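Local atomic coordinates of 11S globulin (Wrightia tinctoria, PDB entry 5WXU), a protein that probably serves as a seed storage protein, a hexameric nutrient reservoir of the 11S globulin family, and also binds the plant hormone auxin. Residues Y64-D69 against A82-I87; R90-P95 against V259-G264; Q108-L113 against N172-K177; H152-G157 against R294-L299. All coordinates share one frame; numbering follows the deposited sequence.

Interaction 1: residues Y64-D69 against A82-I87; sequences YSEIWD and ATRHVI. With PO4 (phosphate ion), chain N.
E66 OE1 is gripped by two nitrogens of one arginine: R84 NE, 2.8 Å from E66 OE1, approaches nearly along its C-O axis, while NH2 comes from above the carboxylate plane. The guanidinium reaches it because R84 bends at chi3 (63°), and its other nitrogen, NH1, bonds to Y357 and G383. W68 meets the face of the same guanidinium with CH2, the planes 76° apart. With a lysine in place of R84, E66 OE1 would probably lose its two-nitrogen grip, and Y357 and G383 their NH1 partner. Strands 63-67 and 80-87 run antiparallel as neighbours in a sheet of the N-terminal cupin domain, with E66 N bonded to R84 O at 2.8 Å. V86 CB sits over the Y64 ring, 3.7 Å from its centroid. On the opposite sheet face, S65 OG and H85 ND1 share a hydrogen bond of 2.7 Å in the imidazole plane, S65 OG also bonds H60, and H85 NE2 donates to a phosphate, probably from the crystallisation liquor.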
loop_
_atom_site.group_PDB
_atom_site.type_symbol
_atom_site.label_atom_id
_atom_site.label_comp_id
_atom_site.label_asym_id
_atom_site.label_seq_id
_atom_site.Cartn_x
_atom_site.Cartn_y
_atom_site.Cartn_z
ATOM N N TYR B 64 16.127 -35.457 19.026
ATOM C CA TYR B 64 16.827 -35.618 17.799
ATOM C C TYR B 64 16.200 -34.822 16.659
ATOM O O TYR B 64 15.042 -34.391 16.763
ATOM C CB TYR B 64 16.907 -37.070 17.353
ATOM C CG TYR B 64 15.594 -37.794 17.201
ATOM C CD1 TYR B 64 15.030 -38.506 18.253
ATOM C CD2 TYR B 64 14.958 -37.815 15.958
ATOM C CE1 TYR B 64 13.795 -39.175 18.086
ATOM C CE2 TYR B 64 13.789 -38.490 15.777
ATOM C CZ TYR B 64 13.219 -39.178 16.837
ATOM O OH TYR B 64 12.046 -39.852 16.608
ATOM N N SER B 65 16.998 -34.615 15.622
ATOM C CA SER B 65 16.553 -33.882 14.429
ATOM C C SER B 65 16.730 -34.675 13.195
ATOM O O SER B 65 17.835 -35.061 12.887
ATOM C CB SER B 65 17.336 -32.564 14.322
ATOM O OG SER B 65 17.189 -31.788 15.514
ATOM N N GLU B 66 15.682 -34.839 12.393
ATOM C CA GLU B 66 15.756 -35.587 11.145
ATOM C C GLU B 66 15.653 -34.619 10.018
ATOM O O GLU B 66 14.719 -33.765 10.029
ATOM C CB GLU B 66 14.617 -36.604 11.040
ATOM C CG GLU B 66 14.541 -37.544 12.237
ATOM C CD GLU B 66 13.471 -38.629 11.982
ATOM O OE1 GLU B 66 12.288 -38.394 12.218
ATOM O OE2 GLU B 66 13.821 -39.712 11.529
ATOM N N ILE B 67 16.582 -34.722 9.080
ATOM C CA ILE B 67 16.718 -33.797 7.964
ATOM C C ILE B 67 16.440 -34.471 6.655
ATOM O O ILE B 67 17.023 -35.536 6.355
ATOM C CB ILE B 67 18.105 -33.165 7.968
ATOM C CG1 ILE B 67 18.340 -32.489 9.298
ATOM C CG2 ILE B 67 18.269 -32.227 6.774
ATOM C CD1 ILE B 67 19.788 -32.082 9.452
ATOM N N TRP B 68 15.562 -33.868 5.821
ATOM C CA TRP B 68 15.350 -34.367 4.450
ATOM C C TRP B 68 16.510 -33.896 3.639
ATOM O O TRP B 68 17.101 -32.806 3.897
ATOM C CB TRP B 68 14.033 -33.865 3.834
ATOM C CG TRP B 68 12.782 -34.644 4.234
ATOM C CD1 TRP B 68 12.196 -35.516 3.450
ATOM C CD2 TRP B 68 12.046 -34.658 5.493
ATOM N NE1 TRP B 68 11.138 -36.087 4.073
ATOM C CE2 TRP B 68 11.003 -35.577 5.331
ATOM C CE3 TRP B 68 12.143 -33.953 6.723
ATOM C CZ2 TRP B 68 10.075 -35.857 6.328
ATOM C CZ3 TRP B 68 11.193 -34.206 7.704
ATOM C CH2 TRP B 68 10.163 -35.149 7.502
ATOM N N ASP B 69 16.886 -34.703 2.648
ATOM C CA ASP B 69 18.069 -34.389 1.845
ATOM C C ASP B 69 17.847 -33.052 1.087
ATOM O O ASP B 69 17.056 -32.998 0.172
ATOM C CB ASP B 69 18.297 -35.482 0.813
ATOM C CG ASP B 69 19.604 -35.356 0.084
ATOM O OD1 ASP B 69 20.253 -34.262 0.044
ATOM O OD2 ASP B 69 19.964 -36.355 -0.534
ATOM N N ALA B 82 13.471 -29.133 4.852
ATOM C CA ALA B 82 12.525 -29.727 5.738
ATOM C C ALA B 82 13.250 -30.511 6.850
ATOM O O ALA B 82 14.239 -31.243 6.605
ATOM C CB ALA B 82 11.579 -30.618 4.961
ATOM N N THR B 83 12.830 -30.251 8.069
ATOM C CA THR B 83 13.364 -30.879 9.276
ATOM C C THR B 83 12.272 -31.333 10.199
ATOM O O THR B 83 11.263 -30.654 10.380
ATOM C CB THR B 83 14.227 -29.907 10.069
ATOM O OG1 THR B 83 15.134 -29.257 9.190
ATOM C CG2 THR B 83 15.067 -30.629 11.163
ATOM N N ARG B 84 12.482 -32.499 10.833
ATOM C CA ARG B 84 11.533 -33.011 11.868
ATOM C C ARG B 84 12.276 -33.025 13.187
ATOM O O ARG B 84 13.195 -33.863 13.383
ATOM C CB ARG B 84 10.943 -34.380 11.511
ATOM C CG ARG B 84 9.972 -34.916 12.520
ATOM C CD ARG B 84 9.104 -36.034 11.944
ATOM N NE ARG B 84 9.877 -37.202 11.547
ATOM C CZ ARG B 84 9.617 -38.065 10.555
ATOM N NH1 ARG B 84 8.598 -37.917 9.666
ATOM N NH2 ARG B 84 10.434 -39.152 10.426
ATOM N N HIS B 85 11.907 -32.127 14.092
ATOM C CA HIS B 85 12.539 -32.172 15.406
ATOM C C HIS B 85 11.672 -32.948 16.360
ATOM O O HIS B 85 10.474 -32.811 16.354
ATOM C CB HIS B 85 12.775 -30.780 15.974
ATOM C CG HIS B 85 13.714 -29.936 15.200
ATOM N ND1 HIS B 85 15.086 -30.162 15.115
ATOM C CD2 HIS B 85 13.479 -28.800 14.464
ATOM C CE1 HIS B 85 15.642 -29.204 14.383
ATOM N NE2 HIS B 85 14.684 -28.368 13.970
ATOM N N VAL B 86 12.312 -33.768 17.226
ATOM C CA VAL B 86 11.584 -34.576 18.141
ATOM C C VAL B 86 12.199 -34.256 19.479
ATOM O O VAL B 86 13.391 -34.481 19.653
ATOM C CB VAL B 86 11.653 -36.067 17.775
ATOM C CG1 VAL B 86 10.998 -36.886 18.889
ATOM C CG2 VAL B 86 10.938 -36.310 16.447
ATOM N N ILE B 87 11.447 -33.615 20.364
ATOM C CA ILE B 87 11.966 -33.089 21.604
ATOM C C ILE B 87 11.375 -33.943 22.723
ATOM O O ILE B 87 10.197 -33.913 22.932
ATOM C CB ILE B 87 11.583 -31.611 21.814
ATOM C CG1 ILE B 87 12.095 -30.711 20.631
ATOM C CG2 ILE B 87 12.123 -31.027 23.100
ATOM C CD1 ILE B 87 11.431 -29.348 20.587
HETATM P P PO4 N . 15.898 -24.364 13.501
HETATM O O1 PO4 N . 17.307 -23.620 13.741
HETATM O O2 PO4 N . 14.693 -24.088 14.385
HETATM O O3 PO4 N . 15.286 -23.769 12.226
HETATM O O4 PO4 N . 15.974 -25.829 13.065
HETATM O O HOH W 1 16.206 -30.212 4.106
#

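Interaction 2: residues R90-P95 against V259-G264; sequences RGLFVP and VRVRDG
R90 lays its extended side chain along the turn formed by V261-G264, with G264 N and the D263 carbonyl carbon over one face of the guanidinium. At the edge of that group, R90 NH1 donates to R262 O at 2.6 Å, the N-H bent to 143° and the oxygen 16° out of the guanidinium plane. With chi1 at -68°, the straight chain carries CD past V261 O to R262 O. The backbone of R90 takes part as well, its O accepting from V261 N at 2.9 Å. Deeper in, L92 and V259 exchange two backbone bonds, L92 N to V259 O and V259 N to L92 O, both 2.8 Å. L92 CB packs against V261 CG2 at 3.8 Å; V437 of a neighbouring subunit also packs on L92. R260, on the sheet face opposite L92 and V259, forms a salt bridge with E88. In one sheet of the N-terminal cupin domain, strand 258-260 thus pairs antiparallel with strand 91-98 and then runs into a type I beta turn.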
loop_
_atom_site.group_PDB
_atom_site.type_symbol
_atom_site.label_atom_id
_atom_site.label_comp_id
_atom_site.label_asym_id
_atom_site.label_seq_id
_atom_site.Cartn_x
_atom_site.Cartn_y
_atom_site.Cartn_z
ATOM N N ARG B 90 10.685 -32.659 29.067
ATOM C CA ARG B 90 11.561 -31.705 29.702
ATOM C C ARG B 90 12.778 -31.297 28.848
ATOM O O ARG B 90 13.733 -30.746 29.374
ATOM C CB ARG B 90 11.920 -32.196 31.084
ATOM C CG ARG B 90 10.721 -32.187 32.026
ATOM C CD ARG B 90 11.057 -32.607 33.451
ATOM N NE ARG B 90 9.850 -32.482 34.269
ATOM C CZ ARG B 90 9.794 -32.615 35.593
ATOM N NH1 ARG B 90 10.892 -32.899 36.304
ATOM N NH2 ARG B 90 8.619 -32.459 36.207
ATOM N N GLY B 91 12.687 -31.501 27.520
ATOM C CA GLY B 91 13.701 -31.076 26.581
ATOM C C GLY B 91 13.554 -29.598 26.161
ATOM O O GLY B 91 12.423 -29.131 25.825
ATOM N N LEU B 92 14.707 -28.912 26.163
ATOM C CA LEU B 92 14.854 -27.504 25.755
ATOM C C LEU B 92 15.662 -27.425 24.463
ATOM O O LEU B 92 16.830 -27.856 24.412
ATOM C CB LEU B 92 15.469 -26.701 26.907
ATOM C CG LEU B 92 15.949 -25.283 26.644
ATOM C CD1 LEU B 92 14.724 -24.464 26.179
ATOM C CD2 LEU B 92 16.559 -24.679 27.905
ATOM N N PHE B 93 15.032 -26.931 23.364
ATOM C CA PHE B 93 15.673 -26.762 22.106
ATOM C C PHE B 93 16.358 -25.378 22.158
ATOM O O PHE B 93 15.696 -24.359 22.363
ATOM C CB PHE B 93 14.607 -26.847 20.972
ATOM C CG PHE B 93 15.138 -26.850 19.557
ATOM C CD1 PHE B 93 16.410 -27.244 19.215
ATOM C CD2 PHE B 93 14.271 -26.535 18.509
ATOM C CE1 PHE B 93 16.827 -27.330 17.903
ATOM C CE2 PHE B 93 14.698 -26.586 17.165
ATOM C CZ PHE B 93 15.996 -26.960 16.870
ATOM N N VAL B 94 17.692 -25.388 22.102
ATOM C CA VAL B 94 18.559 -24.242 22.283
ATOM C C VAL B 94 18.094 -23.133 21.281
ATOM O O VAL B 94 17.878 -23.422 20.106
ATOM C CB VAL B 94 19.997 -24.632 22.030
ATOM C CG1 VAL B 94 20.934 -23.440 22.035
ATOM C CG2 VAL B 94 20.492 -25.650 23.090
ATOM N N PRO B 95 18.014 -21.911 21.778
ATOM C CA PRO B 95 17.672 -20.856 20.861
ATOM C C PRO B 95 18.576 -20.737 19.642
ATOM O O PRO B 95 19.792 -20.902 19.718
ATOM C CB PRO B 95 17.813 -19.620 21.718
ATOM C CG PRO B 95 17.702 -20.104 23.172
ATOM C CD PRO B 95 18.390 -21.374 23.096
ATOM N N VAL B 259 18.593 -29.905 25.279
ATOM C CA VAL B 259 19.075 -30.295 26.625
ATOM C C VAL B 259 17.947 -30.592 27.599
ATOM O O VAL B 259 16.860 -29.964 27.603
ATOM C CB VAL B 259 19.987 -29.244 27.201
ATOM C CG1 VAL B 259 21.133 -28.974 26.236
ATOM C CG2 VAL B 259 19.256 -27.950 27.566
ATOM N N ARG B 260 18.206 -31.538 28.509
ATOM C CA ARG B 260 17.247 -31.898 29.513
ATOM C C ARG B 260 17.236 -30.931 30.630
ATOM O O ARG B 260 18.266 -30.603 31.160
ATOM C CB ARG B 260 17.595 -33.254 30.115
ATOM C CG ARG B 260 16.588 -33.657 31.201
ATOM C CD ARG B 260 16.274 -35.151 31.167
ATOM N NE ARG B 260 15.525 -35.490 29.953
ATOM C CZ ARG B 260 15.992 -36.163 28.893
ATOM N NH1 ARG B 260 17.249 -36.629 28.842
ATOM N NH2 ARG B 260 15.178 -36.377 27.856
ATOM N N VAL B 261 16.067 -30.483 31.029
ATOM C CA VAL B 261 15.910 -29.638 32.182
ATOM C C VAL B 261 15.243 -30.553 33.240
ATOM O O VAL B 261 14.062 -30.865 33.135
ATOM C CB VAL B 261 15.014 -28.432 31.862
ATOM C CG1 VAL B 261 14.895 -27.456 33.046
ATOM C CG2 VAL B 261 15.523 -27.753 30.596
ATOM N N ARG B 262 16.001 -30.956 34.260
ATOM C CA ARG B 262 15.580 -32.090 35.106
ATOM C C ARG B 262 14.324 -31.795 35.907
ATOM O O ARG B 262 13.423 -32.637 35.960
ATOM C CB ARG B 262 16.736 -32.580 36.035
ATOM C CG ARG B 262 17.288 -31.536 37.025
ATOM C CD ARG B 262 18.354 -32.071 37.994
ATOM N NE ARG B 262 17.821 -32.394 39.330
ATOM C CZ ARG B 262 18.553 -32.776 40.387
ATOM N NH1 ARG B 262 19.876 -32.901 40.300
ATOM N NH2 ARG B 262 17.960 -33.041 41.553
ATOM N N ASP B 263 14.249 -30.603 36.502
ATOM C CA ASP B 263 13.148 -30.243 37.386
ATOM C C ASP B 263 12.123 -29.370 36.682
ATOM O O ASP B 263 11.292 -28.763 37.335
ATOM C CB ASP B 263 13.679 -29.514 38.638
ATOM C CG ASP B 263 14.747 -30.338 39.387
ATOM O OD1 ASP B 263 15.730 -29.741 39.899
ATOM O OD2 ASP B 263 14.623 -31.594 39.389
ATOM N N GLY B 264 12.187 -29.283 35.355
ATOM C CA GLY B 264 11.257 -28.416 34.631
ATOM C C GLY B 264 11.745 -26.952 34.535
ATOM O O GLY B 264 12.265 -26.352 35.472
#

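Interaction 3: residues Q108-L113 against N172-K177; sequences QGHGIL and NEATEK
H110 and A174 make the close-packed part of this contact: A174 CB sits over one face of the imidazole, 3.8 Å from the ring centroid, and comes nearest at H110 CE1, 3.4 Å away. The ring is presented to the methyl because CG lies between the backbone N and the carbonyl carbon (chi1 73°). E173 crosses the histidine at about a right angle, placing OE2 near the ring plane beside CD2, while its OE1 forms a salt bridge with R269. I112 CD1 lies 3.8 Å from E173 OE2, and a water sits between that oxygen and G111 O. The 172-177 loop joins strands 168-172 and 178-185 of the N-terminal cupin domain, and N172 braces it from within: OD1 accepts from A174 N at 2.9 Å in an Asx turn, and ND2 donates to E176 O at 3.0 Å. Toward Q108 the contact becomes sparser and wetter. A second water accepts from H110 N and lies within bonding distance of N172 OD1 and E176 O. At this end Q108 NE2 donates to K177 O at 2.9 Å, tilted 26° from the carbonyl plane. An alanine in place of Q108 would remove that donor and is likely to leave K177 O without this mate and the loop end less firmly held. K177 itself runs its extended chain away from the 108-113 segment.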
loop_
_atom_site.group_PDB
_atom_site.type_symbol
_atom_site.label_atom_id
_atom_site.label_comp_id
_atom_site.label_asym_id
_atom_site.label_seq_id
_atom_site.Cartn_x
_atom_site.Cartn_y
_atom_site.Cartn_z
ATOM N N GLN B 108 2.704 -33.238 17.054
ATOM C CA GLN B 108 2.321 -33.893 18.296
ATOM C C GLN B 108 2.875 -33.131 19.478
ATOM O O GLN B 108 3.962 -32.607 19.402
ATOM C CB GLN B 108 2.894 -35.308 18.304
ATOM C CG GLN B 108 2.826 -36.051 19.632
ATOM C CD GLN B 108 3.523 -37.420 19.551
ATOM O OE1 GLN B 108 3.125 -38.258 18.733
ATOM N NE2 GLN B 108 4.542 -37.660 20.408
ATOM N N GLY B 109 2.141 -33.121 20.578
ATOM C CA GLY B 109 2.633 -32.637 21.819
ATOM C C GLY B 109 2.193 -31.243 22.095
ATOM O O GLY B 109 1.335 -30.708 21.380
ATOM N N HIS B 110 2.736 -30.701 23.125
ATOM C CA HIS B 110 2.462 -29.313 23.536
ATOM C C HIS B 110 3.610 -28.783 24.345
ATOM O O HIS B 110 4.393 -29.513 24.989
ATOM C CB HIS B 110 1.109 -29.141 24.247
ATOM C CG HIS B 110 1.071 -29.677 25.627
ATOM N ND1 HIS B 110 0.678 -30.969 25.921
ATOM C CD2 HIS B 110 1.319 -29.075 26.811
ATOM C CE1 HIS B 110 0.755 -31.151 27.235
ATOM N NE2 HIS B 110 1.125 -30.013 27.800
ATOM N N GLY B 111 3.819 -27.475 24.238
ATOM C CA GLY B 111 4.947 -26.894 24.910
ATOM C C GLY B 111 4.982 -25.387 24.856
ATOM O O GLY B 111 3.970 -24.790 24.707
ATOM N N ILE B 112 6.167 -24.819 24.940
ATOM C CA ILE B 112 6.324 -23.338 24.993
ATOM C C ILE B 112 7.279 -22.973 23.862
ATOM O O ILE B 112 8.280 -23.710 23.551
ATOM C CB ILE B 112 7.052 -22.885 26.280
ATOM C CG1 ILE B 112 6.458 -23.519 27.560
ATOM C CG2 ILE B 112 7.075 -21.393 26.370
ATOM C CD1 ILE B 112 5.046 -23.163 27.755
ATOM N N LEU B 113 6.969 -21.900 23.168
ATOM C CA LEU B 113 7.886 -21.421 22.120
ATOM C C LEU B 113 8.194 -20.005 22.441
ATOM O O LEU B 113 7.299 -19.229 22.731
ATOM C CB LEU B 113 7.232 -21.545 20.746
ATOM C CG LEU B 113 8.036 -20.950 19.606
ATOM C CD1 LEU B 113 8.252 -21.893 18.452
ATOM C CD2 LEU B 113 7.348 -19.727 19.099
ATOM N N ASN B 172 9.488 -28.570 25.706
ATOM C CA ASN B 172 8.421 -29.573 25.820
ATOM C C ASN B 172 8.033 -29.741 27.287
ATOM O O ASN B 172 8.816 -30.302 28.064
ATOM C CB ASN B 172 8.901 -30.927 25.279
ATOM C CG ASN B 172 7.798 -31.951 25.315
ATOM O OD1 ASN B 172 6.631 -31.602 25.514
ATOM N ND2 ASN B 172 8.154 -33.204 25.065
ATOM N N GLU B 173 6.830 -29.326 27.627
ATOM C CA GLU B 173 6.333 -29.523 28.965
ATOM C C GLU B 173 5.468 -30.779 29.132
ATOM O O GLU B 173 5.054 -31.064 30.236
ATOM C CB GLU B 173 5.587 -28.258 29.440
ATOM C CG GLU B 173 4.288 -27.978 28.717
ATOM C CD GLU B 173 3.713 -26.615 29.112
ATOM O OE1 GLU B 173 4.202 -26.020 30.118
ATOM O OE2 GLU B 173 2.790 -26.147 28.416
ATOM N N ALA B 174 5.207 -31.493 28.057
ATOM C CA ALA B 174 4.317 -32.659 28.085
ATOM C C ALA B 174 5.134 -33.916 28.377
ATOM O O ALA B 174 6.355 -33.906 28.283
ATOM C CB ALA B 174 3.659 -32.803 26.751
ATOM N N THR B 175 4.440 -35.005 28.725
ATOM C CA THR B 175 5.092 -36.296 28.824
ATOM C C THR B 175 5.402 -36.930 27.474
ATOM O O THR B 175 6.437 -37.664 27.342
ATOM C CB THR B 175 4.226 -37.261 29.716
ATOM O OG1 THR B 175 2.907 -37.296 29.210
ATOM C CG2 THR B 175 4.154 -36.713 31.143
ATOM N N GLU B 176 4.504 -36.767 26.476
ATOM C CA GLU B 176 4.770 -37.246 25.117
ATOM C C GLU B 176 5.738 -36.307 24.378
ATOM O O GLU B 176 5.851 -35.137 24.743
ATOM C CB GLU B 176 3.531 -37.480 24.243
ATOM C CG GLU B 176 2.780 -36.240 23.789
ATOM C CD GLU B 176 1.805 -35.605 24.790
ATOM O OE1 GLU B 176 0.942 -34.847 24.238
ATOM O OE2 GLU B 176 1.866 -35.775 26.067
ATOM N N LYS B 177 6.405 -36.871 23.395
ATOM C CA LYS B 177 7.440 -36.094 22.651
ATOM C C LYS B 177 6.706 -34.963 21.930
ATOM O O LYS B 177 5.570 -35.136 21.484
ATOM C CB LYS B 177 8.157 -36.981 21.646
ATOM C CG LYS B 177 9.100 -37.932 22.359
ATOM C CD LYS B 177 9.792 -38.916 21.452
ATOM C CE LYS B 177 10.923 -39.592 22.214
ATOM N NZ LYS B 177 11.475 -40.764 21.478
HETATM O O HOH W 2 4.806 -32.556 23.903
HETATM O O HOH W 3 1.450 -25.334 25.941
#

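Interaction 4: residues H152-G157 against R294-L299; sequences HFIRQG and RIKENL. With FLC (citrate anion), chain Q.
This is a polar contact around a side-chain amide and a lysine, made where strand 296-298 runs at 36° to residues 152-155, at the end of strand 146-155. N298 stacks its amide flat on the R155 guanidinium, the planes 6° apart and N298 ND2 over the centre of the group, 3.4 Å from R155 CZ. The same ND2 donates to Q156 O at 2.9 Å, from above the carbonyl plane, and also to D158. G157 O accepts from L299 N, likewise 2.9 Å away. K296 reaches across to 152-157, its CD 3.8 Å from I154 CG2; the turn at chi4 (65°) brings NZ to a weak bond with F153 O, while its salt bridge is to D158. A citrate, probably from the crystallisation liquor, bonds to F153 N and I295 N, and its hydroxyl OHB and H152 ND1 share a hydrogen bond of 3.0 Å. Strand 296-298 is the last strand of its sheet within the chain, next to strand 158-162, in a bicupin fold.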
loop_
_atom_site.group_PDB
_atom_site.type_symbol
_atom_site.label_atom_id
_atom_site.label_comp_id
_atom_site.label_asym_id
_atom_site.label_seq_id
_atom_site.Cartn_x
_atom_site.Cartn_y
_atom_site.Cartn_z
ATOM N N HIS B 152 4.877 -18.281 23.955
ATOM C CA HIS B 152 3.730 -18.814 23.240
ATOM C C HIS B 152 3.504 -20.242 23.643
ATOM O O HIS B 152 4.445 -20.997 23.705
ATOM C CB HIS B 152 3.939 -18.693 21.798
ATOM C CG HIS B 152 4.179 -17.294 21.329
ATOM N ND1 HIS B 152 3.175 -16.484 20.863
ATOM C CD2 HIS B 152 5.318 -16.554 21.272
ATOM C CE1 HIS B 152 3.689 -15.304 20.522
ATOM N NE2 HIS B 152 4.971 -15.311 20.802
ATOM N N PHE B 153 2.234 -20.607 23.854
ATOM C CA PHE B 153 1.929 -21.943 24.294
ATOM C C PHE B 153 1.451 -22.657 23.064
ATOM O O PHE B 153 0.381 -22.361 22.516
ATOM C CB PHE B 153 0.921 -21.888 25.432
ATOM C CG PHE B 153 1.435 -21.123 26.589
ATOM C CD1 PHE B 153 1.342 -19.732 26.620
ATOM C CD2 PHE B 153 2.135 -21.757 27.582
ATOM C CE1 PHE B 153 1.875 -19.007 27.664
ATOM C CE2 PHE B 153 2.673 -21.036 28.639
ATOM C CZ PHE B 153 2.546 -19.671 28.681
ATOM N N ILE B 154 2.229 -23.619 22.632
ATOM C CA ILE B 154 1.996 -24.320 21.372
ATOM C C ILE B 154 1.443 -25.722 21.630
ATOM O O ILE B 154 1.678 -26.340 22.697
ATOM C CB ILE B 154 3.233 -24.337 20.450
ATOM C CG1 ILE B 154 4.387 -25.125 21.100
ATOM C CG2 ILE B 154 3.595 -22.908 20.055
ATOM C CD1 ILE B 154 5.562 -25.446 20.223
ATOM N N ARG B 155 0.666 -26.199 20.674
ATOM C CA ARG B 155 0.049 -27.551 20.819
ATOM C C ARG B 155 -0.203 -28.118 19.482
ATOM O O ARG B 155 -0.171 -27.395 18.487
ATOM C CB ARG B 155 -1.260 -27.460 21.638
ATOM C CG ARG B 155 -2.404 -26.718 20.937
ATOM C CD ARG B 155 -3.590 -26.467 21.873
ATOM N NE ARG B 155 -4.507 -25.490 21.227
ATOM C CZ ARG B 155 -5.559 -25.772 20.445
ATOM N NH1 ARG B 155 -5.930 -27.031 20.164
ATOM N NH2 ARG B 155 -6.244 -24.767 19.904
ATOM N N GLN B 156 -0.486 -29.426 19.453
ATOM C CA GLN B 156 -0.728 -30.145 18.252
ATOM C C GLN B 156 -1.764 -29.405 17.365
ATOM O O GLN B 156 -2.843 -28.989 17.868
ATOM C CB GLN B 156 -1.234 -31.589 18.556
ATOM C CG GLN B 156 -1.480 -32.418 17.295
ATOM C CD GLN B 156 -1.989 -33.859 17.573
ATOM O OE1 GLN B 156 -2.251 -34.200 18.695
ATOM N NE2 GLN B 156 -2.252 -34.612 16.520
ATOM N N GLY B 157 -1.401 -29.250 16.087
ATOM C CA GLY B 157 -2.250 -28.588 15.112
ATOM C C GLY B 157 -1.829 -27.129 14.841
ATOM O O GLY B 157 -2.285 -26.536 13.859
ATOM N N ARG B 294 0.704 -11.746 16.012
ATOM C CA ARG B 294 0.302 -13.142 16.182
ATOM C C ARG B 294 1.234 -13.980 15.307
ATOM O O ARG B 294 1.500 -13.643 14.131
ATOM C CB ARG B 294 -1.213 -13.365 15.855
ATOM C CG ARG B 294 -1.835 -14.786 15.836
ATOM C CD ARG B 294 -3.394 -14.749 15.570
ATOM N NE ARG B 294 -3.784 -15.632 14.466
ATOM C CZ ARG B 294 -4.695 -15.349 13.540
ATOM N NH1 ARG B 294 -5.407 -14.245 13.527
ATOM N NH2 ARG B 294 -4.901 -16.226 12.583
ATOM N N ILE B 295 1.707 -15.094 15.864
ATOM C CA ILE B 295 2.704 -15.947 15.209
ATOM C C ILE B 295 2.121 -17.302 14.738
ATOM O O ILE B 295 2.710 -18.013 13.894
ATOM C CB ILE B 295 3.849 -16.186 16.202
ATOM C CG1 ILE B 295 4.725 -14.946 16.364
ATOM C CG2 ILE B 295 4.713 -17.350 15.837
ATOM C CD1 ILE B 295 5.166 -14.317 15.086
ATOM N N LYS B 296 0.977 -17.656 15.274
ATOM C CA LYS B 296 0.464 -18.988 14.990
ATOM C C LYS B 296 -1.029 -19.064 14.935
ATOM O O LYS B 296 -1.717 -18.184 15.441
ATOM C CB LYS B 296 0.950 -19.947 16.086
ATOM C CG LYS B 296 0.375 -19.697 17.434
ATOM C CD LYS B 296 1.158 -20.547 18.420
ATOM C CE LYS B 296 0.544 -20.587 19.778
ATOM N NZ LYS B 296 -0.788 -21.239 19.802
ATOM N N GLU B 297 -1.504 -20.177 14.375
ATOM C CA GLU B 297 -2.903 -20.532 14.408
ATOM C C GLU B 297 -3.000 -22.051 14.413
ATOM O O GLU B 297 -2.203 -22.730 13.786
ATOM C CB GLU B 297 -3.529 -19.975 13.150
ATOM C CG GLU B 297 -5.041 -20.121 13.047
ATOM C CD GLU B 297 -5.698 -19.083 12.168
ATOM O OE1 GLU B 297 -5.300 -17.894 12.239
ATOM O OE2 GLU B 297 -6.605 -19.411 11.373
ATOM N N ASN B 298 -4.010 -22.540 15.089
ATOM C CA ASN B 298 -4.286 -23.979 15.156
ATOM C C ASN B 298 -5.265 -24.389 14.072
ATOM O O ASN B 298 -6.313 -23.766 13.875
ATOM C CB ASN B 298 -4.783 -24.360 16.564
ATOM C CG ASN B 298 -4.746 -25.828 16.782
ATOM O OD1 ASN B 298 -5.596 -26.548 16.272
ATOM N ND2 ASN B 298 -3.770 -26.289 17.555
ATOM N N LEU B 299 -4.905 -25.427 13.319
ATOM C CA LEU B 299 -5.716 -25.859 12.173
ATOM C C LEU B 299 -6.459 -27.175 12.486
ATOM O O LEU B 299 -7.098 -27.669 11.577
ATOM C CB LEU B 299 -4.853 -26.056 10.990
ATOM C CG LEU B 299 -4.156 -24.824 10.481
ATOM C CD1 LEU B 299 -3.480 -25.127 9.175
ATOM C CD2 LEU B 299 -5.168 -23.642 10.329
HETATM C CAC FLC Q . -1.202 -18.487 23.445
HETATM C CA FLC Q . -1.641 -18.308 22.004
HETATM C CB FLC Q . -1.036 -17.079 21.280
HETATM C CBC FLC Q . -0.916 -15.751 22.094
HETATM C CG FLC Q . -0.512 -17.362 19.833
HETATM C CGC FLC Q . -0.283 -16.080 19.114
HETATM O OA1 FLC Q . 0.069 -18.523 23.684
HETATM O OA2 FLC Q . -2.150 -18.564 24.287
HETATM O OB1 FLC Q . -0.773 -14.614 21.551
HETATM O OB2 FLC Q . -1.025 -15.727 23.334
HETATM O OG1 FLC Q . 0.891 -15.939 18.565
HETATM O OG2 FLC Q . -1.315 -15.287 19.195
HETATM O OHB FLC Q . 0.379 -17.429 21.592
HETATM O O HOH W 4 -7.823 -27.623 18.261
#

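Overall arrangement
All four contacts gather in and around the N-terminal cupin domain. Interactions 1 and 4, with centres 19 Å apart, reach the same antiparallel sheet from different strands, and strand 296-298 of interaction 4 is its outermost member on one side within this chain. Interactions 2, 3 and 4 share the second, mixed sheet. The centres of 2 and 3 are 11 Å apart and those of 3 and 4 are 12 Å apart, the latter through neighbouring strands 110-115 and 146-155. Interaction 1 closes before the others open; interaction 3 is nested within the loop closed by 2, whereas 4 crosses both. Segments 259-264 and 294-299, later in the chain, thus return to the sheets of the first domain.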